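Side-chain contacts in arginase, mitochondrial (Medicago truncatula, PDB 6VSS), which hydrolyses L-arginine to urea and L-ornithine with two manganese ions per subunit, and also converts agmatine to putrescine and urea: residues D188-H191 with D192-G195; L290-D293 with I294-L298; V311-P315 with Q316-Y320. All blocks are in the same frame, centred on the assembly; numbering follows the deposited sequence.

Interaction 1: D188-H191 with D192-G195. With MN (manganese (II) ion), chain J.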
loop_
_atom_site.group_PDB
_atom_site.type_symbol
_atom_site.label_atom_id
_atom_site.label_comp_id
_atom_site.label_asym_id
_atom_site.label_seq_id
_atom_site.Cartn_x
_atom_site.Cartn_y
_atom_site.Cartn_z
ATOM N N ASP B 188 -14.178 23.816 13.985
ATOM C CA ASP B 188 -13.043 24.328 14.787
ATOM C C ASP B 188 -13.470 25.516 15.658
ATOM O O ASP B 188 -12.648 26.405 15.849
ATOM C CB ASP B 188 -11.883 24.730 13.893
ATOM C CG ASP B 188 -11.196 23.563 13.201
ATOM O OD1 ASP B 188 -11.524 22.404 13.563
ATOM O OD2 ASP B 188 -10.304 23.841 12.364
ATOM N N LEU B 189 -14.624 25.409 16.333
ATOM C CA LEU B 189 -15.184 26.501 17.177
ATOM C C LEU B 189 -15.348 26.092 18.649
ATOM O O LEU B 189 -15.963 26.860 19.372
ATOM C CB LEU B 189 -16.524 26.902 16.568
ATOM C CG LEU B 189 -16.401 27.919 15.440
ATOM C CD1 LEU B 189 -17.683 27.980 14.613
ATOM C CD2 LEU B 189 -16.067 29.301 16.002
ATOM N N TYR B 190 -14.799 24.956 19.092
ATOM C CA TYR B 190 -14.842 24.542 20.518
ATOM C C TYR B 190 -14.309 25.645 21.440
ATOM O O TYR B 190 -13.231 26.205 21.157
ATOM C CB TYR B 190 -13.928 23.357 20.775
ATOM C CG TYR B 190 -14.501 22.045 20.347
ATOM C CD1 TYR B 190 -15.253 21.274 21.222
ATOM C CD2 TYR B 190 -14.268 21.572 19.064
ATOM C CE1 TYR B 190 -15.733 20.036 20.825
ATOM C CE2 TYR B 190 -14.735 20.335 18.656
ATOM C CZ TYR B 190 -15.484 19.580 19.537
ATOM O OH TYR B 190 -15.981 18.387 19.097
ATOM N N HIS B 191 -14.988 25.916 22.552
ATOM C CA HIS B 191 -14.486 26.892 23.557
ATOM C C HIS B 191 -13.303 26.254 24.282
ATOM O O HIS B 191 -12.358 26.975 24.593
ATOM C CB HIS B 191 -15.568 27.322 24.548
ATOM C CG HIS B 191 -15.045 28.204 25.634
ATOM N ND1 HIS B 191 -14.440 29.430 25.374
ATOM C CD2 HIS B 191 -15.034 28.052 26.973
ATOM C CE1 HIS B 191 -14.097 29.995 26.505
ATOM N NE2 HIS B 191 -14.445 29.166 27.501
ATOM N N ASP B 192 -13.339 24.932 24.459
ATOM C CA ASP B 192 -12.483 24.202 25.434
ATOM C C ASP B 192 -12.401 22.737 24.995
ATOM O O ASP B 192 -13.273 21.939 25.332
ATOM C CB ASP B 192 -13.029 24.399 26.853
ATOM C CG ASP B 192 -12.227 23.768 27.974
ATOM O OD1 ASP B 192 -11.117 23.248 27.713
ATOM O OD2 ASP B 192 -12.714 23.828 29.111
ATOM N N PHE B 193 -11.352 22.416 24.258
ATOM C CA PHE B 193 -10.985 21.058 23.800
ATOM C C PHE B 193 -9.787 20.587 24.636
ATOM O O PHE B 193 -8.640 21.046 24.340
ATOM C CB PHE B 193 -10.663 21.075 22.300
ATOM C CG PHE B 193 -10.623 19.695 21.697
ATOM C CD1 PHE B 193 -9.500 18.899 21.832
ATOM C CD2 PHE B 193 -11.730 19.167 21.068
ATOM C CE1 PHE B 193 -9.493 17.610 21.317
ATOM C CE2 PHE B 193 -11.717 17.876 20.547
ATOM C CZ PHE B 193 -10.603 17.102 20.675
ATOM N N GLU B 194 -10.063 19.740 25.646
ATOM C CA GLU B 194 -9.086 19.010 26.507
ATOM C C GLU B 194 -8.187 20.027 27.232
ATOM O O GLU B 194 -6.976 19.780 27.311
ATOM C CB GLU B 194 -8.294 18.012 25.651
ATOM C CG GLU B 194 -9.146 16.953 24.963
ATOM C CD GLU B 194 -8.380 15.845 24.236
ATOM O OE1 GLU B 194 -7.182 15.682 24.522
ATOM O OE2 GLU B 194 -8.974 15.124 23.397
ATOM N N GLY B 195 -8.761 21.152 27.701
ATOM C CA GLY B 195 -8.063 22.289 28.347
ATOM C C GLY B 195 -6.921 22.888 27.519
ATOM O O GLY B 195 -6.126 23.658 28.120
HETATM MN MN MN J . -9.886 22.451 10.749
HETATM O O HOH W 1 -10.690 20.777 11.647
#
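Phe-193 turns one ring edge onto the face of Tyr-190, three residues back along the same loop, in a T-shaped (edge-to-face) stack. The planes stand at 82° and the centroids are 5.2 Å apart. CD2 of Phe-193 does the touching: it sits over the centre of the tyrosine ring, nearly equidistant from all six carbons, with CE2 of Tyr-190 at 4.0 Å. With CG anti to its backbone N (chi1 -165°), Phe-193 carries CD2 over Tyr-190.

The polar part of the turn is slighter. Backbone N of Gly-195 gives a weak, bent hydrogen bond to OD1 of Asp-192 at 3.2 Å. His-191 has its ring at right angles to the carboxylate of Asp-192, CD2 of the histidine 4.2 Å from CB of the aspartate, and its ND1 is weakly bonded to Glu-209.

Metal binding occupies the start of the loop. Asp-188 holds manganese through OD2 at 2.2 Å, while its OD1 accepts a 2.6 Å hydrogen bond from a metal-bound water; His-160, Asp-184 and Asp-269 are the other protein ligands. Asp-188, Leu-189 and Tyr-190 belong to the L-ornithine site, as do Ser-76, near Phe-193, and Asn-98 of a neighbouring subunit, which packs on Tyr-190, so the neighbour probably contributes to this pocket.

The loop runs from strand 178-183 to helix 203-209, where Asp-188 packs on Phe-204. Tyr-190 lies against Val-228 of helix 226-234.

Interaction 2: L290-D293 with I294-L298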
loop_
_atom_site.group_PDB
_atom_site.type_symbol
_atom_site.label_atom_id
_atom_site.label_comp_id
_atom_site.label_asym_id
_atom_site.label_seq_id
_atom_site.Cartn_x
_atom_site.Cartn_y
_atom_site.Cartn_z
ATOM N N LEU B 290 -16.078 17.540 -3.183
ATOM C CA LEU B 290 -15.212 17.139 -4.305
ATOM C C LEU B 290 -14.262 18.293 -4.558
ATOM O O LEU B 290 -14.509 19.439 -4.114
ATOM C CB LEU B 290 -16.023 16.807 -5.558
ATOM C CG LEU B 290 -17.155 15.801 -5.369
ATOM C CD1 LEU B 290 -17.969 15.708 -6.664
ATOM C CD2 LEU B 290 -16.588 14.452 -4.957
ATOM N N PHE B 291 -13.155 17.964 -5.193
ATOM C CA PHE B 291 -12.075 18.934 -5.449
ATOM C C PHE B 291 -12.641 20.193 -6.149
ATOM O O PHE B 291 -12.372 21.342 -5.715
ATOM C CB PHE B 291 -10.921 18.287 -6.221
ATOM C CG PHE B 291 -9.711 19.179 -6.208
ATOM C CD1 PHE B 291 -8.790 19.119 -5.175
ATOM C CD2 PHE B 291 -9.525 20.151 -7.180
ATOM C CE1 PHE B 291 -7.678 19.962 -5.132
ATOM C CE2 PHE B 291 -8.414 20.996 -7.137
ATOM C CZ PHE B 291 -7.501 20.906 -6.111
ATOM N N ARG B 292 -13.450 19.961 -7.166
ATOM C CA ARG B 292 -14.098 20.964 -8.041
ATOM C C ARG B 292 -15.099 21.798 -7.226
ATOM O O ARG B 292 -15.454 22.870 -7.656
ATOM C CB ARG B 292 -14.618 20.098 -9.200
ATOM C CG ARG B 292 -15.401 20.802 -10.289
ATOM C CD ARG B 292 -14.607 21.585 -11.314
ATOM N NE ARG B 292 -13.330 20.959 -11.610
ATOM C CZ ARG B 292 -12.226 21.616 -12.028
ATOM N NH1 ARG B 292 -12.234 22.931 -12.169
ATOM N NH2 ARG B 292 -11.100 20.944 -12.255
ATOM N N ASP B 293 -15.608 21.346 -6.089
ATOM C CA ASP B 293 -16.524 22.223 -5.302
ATOM C C ASP B 293 -15.716 23.384 -4.709
ATOM O O ASP B 293 -16.127 24.540 -4.800
ATOM C CB ASP B 293 -17.185 21.479 -4.133
ATOM C CG ASP B 293 -18.253 20.477 -4.501
ATOM O OD1 ASP B 293 -19.159 20.846 -5.224
ATOM O OD2 ASP B 293 -18.183 19.359 -4.003
ATOM N N ILE B 294 -14.557 23.100 -4.138
ATOM C CA ILE B 294 -13.688 24.190 -3.599
ATOM C C ILE B 294 -13.319 25.158 -4.754
ATOM O O ILE B 294 -13.274 26.405 -4.528
ATOM C CB ILE B 294 -12.445 23.604 -2.909
ATOM C CG1 ILE B 294 -12.858 22.635 -1.790
ATOM C CG2 ILE B 294 -11.553 24.718 -2.379
ATOM C CD1 ILE B 294 -11.758 22.233 -0.877
ATOM N N LEU B 295 -13.028 24.634 -5.955
ATOM C CA LEU B 295 -12.532 25.496 -7.064
ATOM C C LEU B 295 -13.686 26.394 -7.538
ATOM O O LEU B 295 -13.460 27.559 -7.850
ATOM C CB LEU B 295 -11.992 24.639 -8.222
ATOM C CG LEU B 295 -10.716 23.866 -7.932
ATOM C CD1 LEU B 295 -10.181 23.149 -9.149
ATOM C CD2 LEU B 295 -9.645 24.766 -7.384
ATOM N N ASN B 296 -14.890 25.848 -7.639
ATOM C CA ASN B 296 -16.088 26.642 -8.038
ATOM C C ASN B 296 -16.266 27.841 -7.092
ATOM O O ASN B 296 -16.429 29.001 -7.560
ATOM C CB ASN B 296 -17.331 25.775 -8.049
ATOM C CG ASN B 296 -17.308 24.748 -9.160
ATOM O OD1 ASN B 296 -16.524 24.856 -10.092
ATOM N ND2 ASN B 296 -18.166 23.750 -9.075
ATOM N N ILE B 297 -16.254 27.584 -5.797
ATOM C CA ILE B 297 -16.447 28.657 -4.789
ATOM C C ILE B 297 -15.299 29.672 -4.903
ATOM O O ILE B 297 -15.531 30.908 -4.836
ATOM C CB ILE B 297 -16.600 28.034 -3.392
ATOM C CG1 ILE B 297 -17.907 27.231 -3.335
ATOM C CG2 ILE B 297 -16.517 29.141 -2.360
ATOM C CD1 ILE B 297 -18.105 26.322 -2.140
ATOM N N LEU B 298 -14.087 29.183 -5.113
ATOM C CA LEU B 298 -12.878 30.027 -4.992
ATOM C C LEU B 298 -12.743 30.865 -6.260
ATOM O O LEU B 298 -12.449 32.096 -6.167
ATOM C CB LEU B 298 -11.697 29.079 -4.760
ATOM C CG LEU B 298 -10.418 29.711 -4.267
ATOM C CD1 LEU B 298 -10.656 30.579 -3.034
ATOM C CD2 LEU B 298 -9.419 28.617 -3.984
#
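Leu-295 rests against both Phe-291 and Arg-292, one helical turn earlier, and its side chain can be followed outward. CB lies 3.9 Å from the carbonyl O of Arg-292. CG, set anti to the carbonyl carbon of Leu-295 (chi1 -68°), comes near the Phe-291 ring, and from there the branches divide. CD1 does most of the work: it meets CE2 of Phe-291 at 3.4 Å, at the ring edge and near its plane, and also lies over one face of the Arg-292 guanidinium, 3.7 Å from NH1. CD2 touches the same phenylalanine CE2 more loosely.

The arginine folds back over the leucine because its chain bends at chi2 and chi3 (78° and 35°). Its NH1 forms a salt bridge with Glu-102, and NH2 bonds to the carbonyl of Gly-287 in a neighbouring subunit; these two bonds probably fix the turn of the guanidinium, with CD1 of Leu-295 off centre toward the rim of its face.

Asn-296 packs its amide beside the carbonyl O of Arg-292, which takes the backbone N of Asn-296 in a 3.0 Å bond. Cut back to an alanine, the residue would lose its amide, which would probably leave the carbonyl O of Arg-292 less covered and open a gap beside CD of Arg-292.

At the helix start OD2 of Asp-293 accepts the backbone N of the N-cap residue Leu-290 at 2.9 Å, while its OD1 pairs with Arg-249.

This first part of helix 291-300 belongs to the beta-alpha-beta unit between strands 264-269 and 305-311. Ile-294 and Ile-297 pack on Phe-183 of strand 178-183, and Phe-291 on Val-327 and Leu-331 of helix 323-339.

Interaction 3: V311-P315 with Q316-Y320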
loop_
_atom_site.group_PDB
_atom_site.type_symbol
_atom_site.label_atom_id
_atom_site.label_comp_id
_atom_site.label_asym_id
_atom_site.label_seq_id
_atom_site.Cartn_x
_atom_site.Cartn_y
_atom_site.Cartn_z
ATOM N N VAL B 311 -4.071 23.779 5.421
ATOM C CA VAL B 311 -3.743 23.065 6.675
ATOM C C VAL B 311 -4.221 21.622 6.636
ATOM O O VAL B 311 -5.060 21.332 5.792
ATOM C CB VAL B 311 -4.325 23.808 7.875
ATOM C CG1 VAL B 311 -3.737 25.218 7.901
ATOM C CG2 VAL B 311 -5.834 23.858 7.884
ATOM N N GLU B 312 -3.598 20.817 7.511
ATOM C CA GLU B 312 -4.035 19.487 7.925
ATOM C C GLU B 312 -3.714 18.481 6.791
ATOM O O GLU B 312 -4.066 17.302 6.965
ATOM C CB GLU B 312 -5.537 19.492 8.266
ATOM C CG GLU B 312 -5.916 20.194 9.569
ATOM C CD GLU B 312 -5.623 19.520 10.895
ATOM O OE1 GLU B 312 -5.511 20.265 11.924
ATOM O OE2 GLU B 312 -5.439 18.294 10.914
ATOM N N TYR B 313 -2.916 18.825 5.758
ATOM C CA TYR B 313 -2.275 17.760 4.943
ATOM C C TYR B 313 -1.346 16.975 5.902
ATOM O O TYR B 313 -0.524 17.595 6.578
ATOM C CB TYR B 313 -1.497 18.250 3.716
ATOM C CG TYR B 313 -0.692 17.156 3.062
ATOM C CD1 TYR B 313 -1.238 15.902 2.834
ATOM C CD2 TYR B 313 0.626 17.351 2.660
ATOM C CE1 TYR B 313 -0.504 14.892 2.218
ATOM C CE2 TYR B 313 1.384 16.333 2.094
ATOM C CZ TYR B 313 0.809 15.108 1.837
ATOM O OH TYR B 313 1.532 14.110 1.206
ATOM N N ASN B 314 -1.496 15.641 5.939
ATOM C CA ASN B 314 -0.694 14.711 6.774
ATOM C C ASN B 314 -0.033 13.715 5.834
ATOM O O ASN B 314 -0.609 12.691 5.468
ATOM C CB ASN B 314 -1.631 14.058 7.804
ATOM C CG ASN B 314 -0.877 13.209 8.809
ATOM O OD1 ASN B 314 0.249 12.801 8.528
ATOM N ND2 ASN B 314 -1.489 12.956 9.970
ATOM N N PRO B 315 1.235 13.930 5.457
ATOM C CA PRO B 315 1.921 13.013 4.562
ATOM C C PRO B 315 2.137 11.601 5.125
ATOM O O PRO B 315 2.239 10.688 4.375
ATOM C CB PRO B 315 3.286 13.678 4.297
ATOM C CG PRO B 315 3.395 14.844 5.219
ATOM C CD PRO B 315 2.053 15.075 5.863
ATOM N N GLN B 316 2.132 11.437 6.438
ATOM C CA GLN B 316 2.193 10.096 7.084
ATOM C C GLN B 316 0.906 9.328 6.835
ATOM O O GLN B 316 0.953 8.184 7.119
ATOM C CB GLN B 316 2.337 10.151 8.603
ATOM C CG GLN B 316 3.686 10.695 9.009
ATOM C CD GLN B 316 3.980 10.673 10.487
ATOM O OE1 GLN B 316 3.644 11.603 11.199
ATOM N NE2 GLN B 316 4.727 9.670 10.937
ATOM N N ARG B 317 -0.183 9.952 6.418
ATOM C CA ARG B 317 -1.426 9.175 6.192
ATOM C C ARG B 317 -1.797 9.193 4.708
ATOM O O ARG B 317 -2.879 8.747 4.380
ATOM C CB ARG B 317 -2.542 9.674 7.101
ATOM C CG ARG B 317 -2.120 9.732 8.558
ATOM C CD ARG B 317 -3.082 9.226 9.589
ATOM N NE ARG B 317 -4.423 9.563 9.211
ATOM C CZ ARG B 317 -5.455 8.765 9.349
ATOM N NH1 ARG B 317 -5.313 7.569 9.886
ATOM N NH2 ARG B 317 -6.638 9.175 8.967
ATOM N N ASP B 318 -0.886 9.668 3.865
ATOM C CA ASP B 318 -1.123 9.777 2.406
ATOM C C ASP B 318 -0.934 8.406 1.740
ATOM O O ASP B 318 -0.425 7.495 2.364
ATOM C CB ASP B 318 -0.200 10.830 1.792
ATOM C CG ASP B 318 -0.696 11.477 0.510
ATOM O OD1 ASP B 318 -1.665 10.990 -0.044
ATOM O OD2 ASP B 318 -0.089 12.412 0.078
ATOM N N THR B 319 -1.287 8.295 0.467
ATOM C CA THR B 319 -1.034 7.035 -0.264
ATOM C C THR B 319 0.439 6.995 -0.693
ATOM O O THR B 319 1.139 8.005 -0.633
ATOM C CB THR B 319 -1.972 6.840 -1.455
ATOM O OG1 THR B 319 -1.866 8.025 -2.219
ATOM C CG2 THR B 319 -3.420 6.664 -1.081
ATOM N N TYR B 320 0.875 5.866 -1.229
ATOM C CA TYR B 320 2.297 5.749 -1.624
ATOM C C TYR B 320 2.659 6.744 -2.734
ATOM O O TYR B 320 3.758 7.226 -2.708
ATOM C CB TYR B 320 2.656 4.284 -1.851
ATOM C CG TYR B 320 4.114 3.991 -2.064
ATOM C CD1 TYR B 320 4.795 4.541 -3.116
ATOM C CD2 TYR B 320 4.840 3.220 -1.183
ATOM C CE1 TYR B 320 6.103 4.200 -3.402
ATOM C CE2 TYR B 320 6.168 2.911 -1.419
ATOM C CZ TYR B 320 6.811 3.406 -2.531
ATOM O OH TYR B 320 8.112 3.111 -2.778
#
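The Tyr-313 ring has backbone N of Pro-315 over one face, 3.7 Å above the plane and displaced toward the rim, and the carboxylate of Asp-318 at its edge. Ring and carboxylate stand nearly perpendicular, at 84°. OH of Tyr-313 donates to the anti lone pair of OD2 of Asp-318, at 2.6 Å, and ring carbon CE1 lies 3.3 Å from that oxygen. The Asn-314 amide is skewed to its neighbours: OD1 takes a weak bond from backbone N of Gln-316 at 3.1 Å, while ND2, bonded to Ser-282, lies 3.6 Å from CG of Arg-317.

With CG anti to its backbone N (chi1 -173°), Asn-314 turns its amide toward the residues that follow. The turn itself is closed by backbone N of Arg-317 on the carbonyl O of Asn-314 at 2.9 Å, followed by a weak bond from backbone N of Asp-318 to the carbonyl of Pro-315.

Asp-318 is buried but well supplied with donors. OD2 also receives backbone N of Ala-325 near the start of helix 323-339; OD1 bonds to backbone N of Thr-319 at 2.8 Å and to OG1 of Thr-324. With both oxygens gripped twice, the carboxylate is probably kept ionised and its rotation fixed, tying the loop after Glu-312, which is thought to bind substrate, to the beginning of the last helix.

All three are local contacts in separate parts of the arginase fold, arranged in series along the chain. Interactions 1 and 3 both lie in loops that follow strands of the central parallel sheet and both carry active-site residues: one supplies a manganese ligand, the other Glu-312, assigned to substrate binding. Their nearest atoms are about 6 Å apart, although their centres are 24 Å apart. Interaction 2 stands back on a helix flanking the sheet; Ile-294 comes within about 8 Å of the metal ligand Asp-269, side chain to side chain. It does not touch residues 311-320, the nearest atoms being about 9 Å apart, but strand 305-311 connects the two.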